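4-hydroxybenzoyl-CoA thioesterase (PDB 6FDG) probably hydrolyses acyl-CoA thioesters as a hotdog-fold thioesterase, with DHNA-CoA of the vitamin K2 pathway as its likely substrate. Local coordinates at residues Lys82-Arg85 and Leu86-Val89; Asp128-Glu131 and Ala132-Val136. All coordinates share one frame; numbering follows the deposited sequence.

Contact 1. Residues Lys82-Arg85 and Leu86-Val89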
# COMPACT_ATOMS: atom_id res chain seq x y z
N LYS A 82 8.37 -9.52 -25.67
CA LYS A 82 7.80 -10.68 -26.38
C LYS A 82 6.28 -10.54 -26.40
O LYS A 82 5.66 -10.36 -25.34
CB LYS A 82 8.14 -11.99 -25.69
CG LYS A 82 9.64 -12.26 -25.33
CD LYS A 82 9.89 -13.25 -24.19
CE LYS A 82 11.38 -13.62 -24.16
NZ LYS A 82 11.55 -15.12 -24.04
N TYR A 83 5.65 -10.66 -27.56
CA TYR A 83 4.22 -10.69 -27.70
C TYR A 83 3.77 -11.97 -28.28
O TYR A 83 4.34 -12.41 -29.34
CB TYR A 83 3.74 -9.52 -28.58
CG TYR A 83 2.31 -9.71 -28.98
CD1 TYR A 83 1.29 -9.55 -28.03
CD2 TYR A 83 1.90 -10.05 -30.27
CE1 TYR A 83 -0.02 -9.78 -28.34
CE2 TYR A 83 0.56 -10.28 -30.58
CZ TYR A 83 -0.38 -10.15 -29.61
OH TYR A 83 -1.72 -10.34 -29.82
N SER A 84 2.78 -12.63 -27.73
CA SER A 84 2.04 -13.69 -28.38
C SER A 84 0.57 -13.43 -28.02
O SER A 84 0.22 -12.64 -27.15
CB SER A 84 2.42 -15.05 -27.94
OG SER A 84 1.90 -15.40 -26.68
N ARG A 85 -0.32 -14.12 -28.78
CA ARG A 85 -1.76 -13.87 -28.53
C ARG A 85 -2.19 -14.38 -27.13
O ARG A 85 -3.26 -13.92 -26.68
CB ARG A 85 -2.56 -14.70 -29.55
CG ARG A 85 -2.24 -14.49 -31.03
CD ARG A 85 -2.47 -15.75 -31.91
NE ARG A 85 -2.49 -15.56 -33.28
CZ ARG A 85 -1.43 -15.52 -34.08
NH1 ARG A 85 -0.19 -15.66 -33.65
NH2 ARG A 85 -1.63 -15.26 -35.37
N LEU A 86 -1.43 -15.19 -26.44
CA LEU A 86 -1.75 -15.64 -25.15
C LEU A 86 -1.00 -14.91 -23.99
O LEU A 86 -1.53 -14.96 -22.86
CB LEU A 86 -1.52 -17.11 -25.02
CG LEU A 86 -2.61 -17.98 -25.79
CD1 LEU A 86 -2.18 -19.43 -25.75
CD2 LEU A 86 -3.97 -17.85 -25.24
N ARG A 87 0.12 -14.31 -24.28
CA ARG A 87 0.91 -13.63 -23.21
C ARG A 87 1.85 -12.67 -23.74
O ARG A 87 2.42 -12.76 -24.86
CB ARG A 87 1.65 -14.62 -22.37
CG ARG A 87 2.75 -15.37 -23.02
CD ARG A 87 3.19 -16.64 -22.24
NE ARG A 87 2.02 -17.25 -21.58
CZ ARG A 87 1.21 -18.21 -22.07
NH1 ARG A 87 1.48 -18.89 -23.23
NH2 ARG A 87 0.12 -18.51 -21.35
N SER A 88 2.08 -11.63 -22.96
CA SER A 88 3.03 -10.57 -23.33
C SER A 88 4.09 -10.43 -22.22
O SER A 88 3.68 -10.55 -21.00
CB SER A 88 2.43 -9.25 -23.47
OG SER A 88 1.51 -9.16 -24.61
N VAL A 89 5.33 -10.19 -22.55
CA VAL A 89 6.37 -9.86 -21.54
C VAL A 89 6.81 -8.43 -21.80
O VAL A 89 7.30 -8.11 -22.89
CB VAL A 89 7.56 -10.80 -21.62
CG1 VAL A 89 8.60 -10.42 -20.55
CG2 VAL A 89 7.10 -12.24 -21.41
O HOH W 1 2.62 -17.75 -25.83
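S84 and R87 close a two-residue beta hairpin with a type I turn, R85 and L86 at its corners, between the antiparallel strands 73-83 and 88-95. The N-H of S84 donates to O of R87 at 2.9 Å, while the return bond from R87 N to S84 O is weak. The serine hydroxyl adds to this: with OG set between its own backbone N and carbonyl carbon (chi1 77°), it turns in over the bend, where N of R87 reaches OG at 3.2 Å and N of L86 adds a weak bond. A short hydroxyl suits this place, since it can accept from backbone N-H groups that the tight turn leaves pointing inward.

Beyond the turn the ladder is regular. K82 and V89 form a hydrogen-bonded pair, with V89 N to O of K82 at 2.8 Å as its firm bond and the reverse one weak. Y83 and S88 are the non-hydrogen-bonded pair, and their face is the better packed: OG of S88 meets the tyrosine ring at its edge, 3.4 Å from CD1, while the phenol OH has H130 of helix 127-141 as its partner.

The other face is looser. CD of K82 lies alongside CG2 of V89 at 4.1 Å, and the amine continues outward. A water joins S84 OG, at 2.6 Å, to NH1 of R87 through a weak second bond. The chemistry thus divides the work: backbone bonds and one serine hydroxyl set the turn, whereas the arginines make weak, long ion pairs, R85 with D123 and R87 with E108.

Contact 2. Residues Asp128-Glu131 and Ala132-Val136; sequences DWHE and AYSKV
S134 folds its hydroxyl back onto the helix, one turn above H130. With OG anti to its carbonyl carbon (chi1 -72°), the side chain lies beside the backbone N and donates to O of H130 at 3.0 Å. That oxygen also takes the regular helical bond from S134 N, at 2.9 Å, and the two donors approach from opposite faces of the carbonyl plane. Serine fits here, being short enough to share a carbonyl with its own N-H.

The same OG sits over one face of the H130 imidazole, displaced toward the rim and 3.1 Å from CE1. The histidine's CG is anti to its backbone N (chi1 174°), which carries the ring forward along the helix to lie against the hydroxyl. ND1 has the OH of Y83 as partner, which limits the rotation of the ring.

W129 and Y133 lie on the buried side of the helix. Their side chains run side by side, and CE3 of W129 lies 4.2 Å from CE1 of Y133, an apolar contact made obliquely. The tyrosine turns a ring edge to O of W129, 3.4 Å from CD1, while its N takes that oxygen as a nearly straight helical acceptor at 2.8 Å. E131 and K135 are exposed and charged, and small A132 lets F43 come close.

Helix 127-141 is thus amphipathic. W129 and Y133 rest on I38 of helix 26-41, and the indole also meets F43 and F126; the Y133 hydroxyl bonds to Y90 of strand 88-95, and S134 touches Y83 at the end of strand 73-83.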
# COMPACT_ATOMS: atom_id res chain seq x y z
N ASP A 128 -7.99 -5.44 -32.93
CA ASP A 128 -7.29 -4.19 -33.14
C ASP A 128 -6.02 -4.16 -32.23
O ASP A 128 -4.94 -3.65 -32.70
CB ASP A 128 -8.15 -3.00 -32.78
CG ASP A 128 -9.03 -3.16 -31.45
OD1 ASP A 128 -9.46 -4.29 -30.96
OD2 ASP A 128 -9.35 -2.07 -30.90
N TRP A 129 -6.13 -4.59 -30.97
CA TRP A 129 -4.91 -4.64 -30.10
C TRP A 129 -3.98 -5.65 -30.69
O TRP A 129 -2.74 -5.39 -30.79
CB TRP A 129 -5.31 -5.07 -28.68
CG TRP A 129 -6.06 -4.17 -27.87
CD1 TRP A 129 -7.29 -3.61 -28.11
CD2 TRP A 129 -5.74 -3.78 -26.50
NE1 TRP A 129 -7.74 -2.92 -27.01
CE2 TRP A 129 -6.84 -3.05 -26.00
CE3 TRP A 129 -4.65 -4.02 -25.68
CZ2 TRP A 129 -6.86 -2.51 -24.76
CZ3 TRP A 129 -4.73 -3.46 -24.36
CH2 TRP A 129 -5.82 -2.73 -23.99
N HIS A 130 -4.36 -6.85 -31.10
CA HIS A 130 -3.51 -7.80 -31.74
C HIS A 130 -2.76 -7.30 -32.95
O HIS A 130 -1.57 -7.57 -33.13
CB HIS A 130 -4.31 -9.12 -32.12
CG HIS A 130 -3.53 -10.06 -32.90
ND1 HIS A 130 -2.53 -10.79 -32.42
CD2 HIS A 130 -3.62 -10.37 -34.24
CE1 HIS A 130 -2.03 -11.59 -33.36
NE2 HIS A 130 -2.69 -11.33 -34.49
N GLU A 131 -3.49 -6.54 -33.78
CA GLU A 131 -2.80 -6.08 -35.03
C GLU A 131 -1.68 -5.14 -34.57
O GLU A 131 -0.63 -5.25 -35.19
CB GLU A 131 -3.84 -5.37 -35.90
CG GLU A 131 -3.28 -4.50 -37.06
CD GLU A 131 -4.39 -3.70 -37.78
OE1 GLU A 131 -5.20 -2.99 -37.13
OE2 GLU A 131 -4.48 -3.80 -39.02
N ALA A 132 -1.97 -4.25 -33.61
CA ALA A 132 -0.95 -3.25 -33.16
C ALA A 132 0.25 -3.92 -32.48
O ALA A 132 1.42 -3.68 -32.87
CB ALA A 132 -1.55 -2.23 -32.32
N TYR A 133 -0.06 -4.93 -31.61
CA TYR A 133 1.06 -5.62 -30.97
C TYR A 133 1.90 -6.43 -31.88
O TYR A 133 3.09 -6.61 -31.73
CB TYR A 133 0.51 -6.48 -29.73
CG TYR A 133 0.32 -5.67 -28.46
CD1 TYR A 133 -0.59 -4.71 -28.31
CD2 TYR A 133 1.15 -5.92 -27.39
CE1 TYR A 133 -0.75 -3.97 -27.14
CE2 TYR A 133 0.99 -5.21 -26.18
CZ TYR A 133 0.14 -4.23 -26.10
OH TYR A 133 -0.04 -3.47 -24.93
N SER A 134 1.25 -7.06 -32.90
CA SER A 134 1.92 -7.86 -33.85
C SER A 134 2.80 -6.94 -34.77
O SER A 134 3.94 -7.36 -35.05
CB SER A 134 0.93 -8.62 -34.80
OG SER A 134 0.31 -9.65 -34.05
N LYS A 135 2.32 -5.83 -35.12
CA LYS A 135 3.12 -4.85 -35.91
C LYS A 135 4.35 -4.41 -35.12
O LYS A 135 5.45 -4.44 -35.62
CB LYS A 135 2.30 -3.67 -36.28
CG LYS A 135 3.02 -2.47 -36.95
CD LYS A 135 2.05 -1.35 -37.33
CE LYS A 135 2.73 -0.18 -38.05
NZ LYS A 135 3.61 -0.69 -39.17
N VAL A 136 4.11 -4.06 -33.81
CA VAL A 136 5.24 -3.68 -32.94
C VAL A 136 6.22 -4.75 -32.84
O VAL A 136 7.43 -4.52 -32.85
CB VAL A 136 4.67 -3.14 -31.57
CG1 VAL A 136 5.83 -3.03 -30.59
CG2 VAL A 136 3.99 -1.82 -31.74

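In the fold
Contact 1, a hairpin end, and contact 2, part of helix 127-141, lie in series, separated by residues 90 to 127, yet their centres are only about 11 Å apart, on the same side of the chain's centre. Y83 joins them: its OH lies 2.8 Å from ND1 of H130, a probable hydrogen bond, and its CD1 packs 3.6 Å from CB of Y133. On the turn, CG of R85 approaches CE1 of H130 at 3.7 Å. Helix 127-141 thus packs beside the end of this hairpin of the hotdog sheet, with Y83 between. The structure holds no ligand at these contacts, which join the hairpin end to the helix.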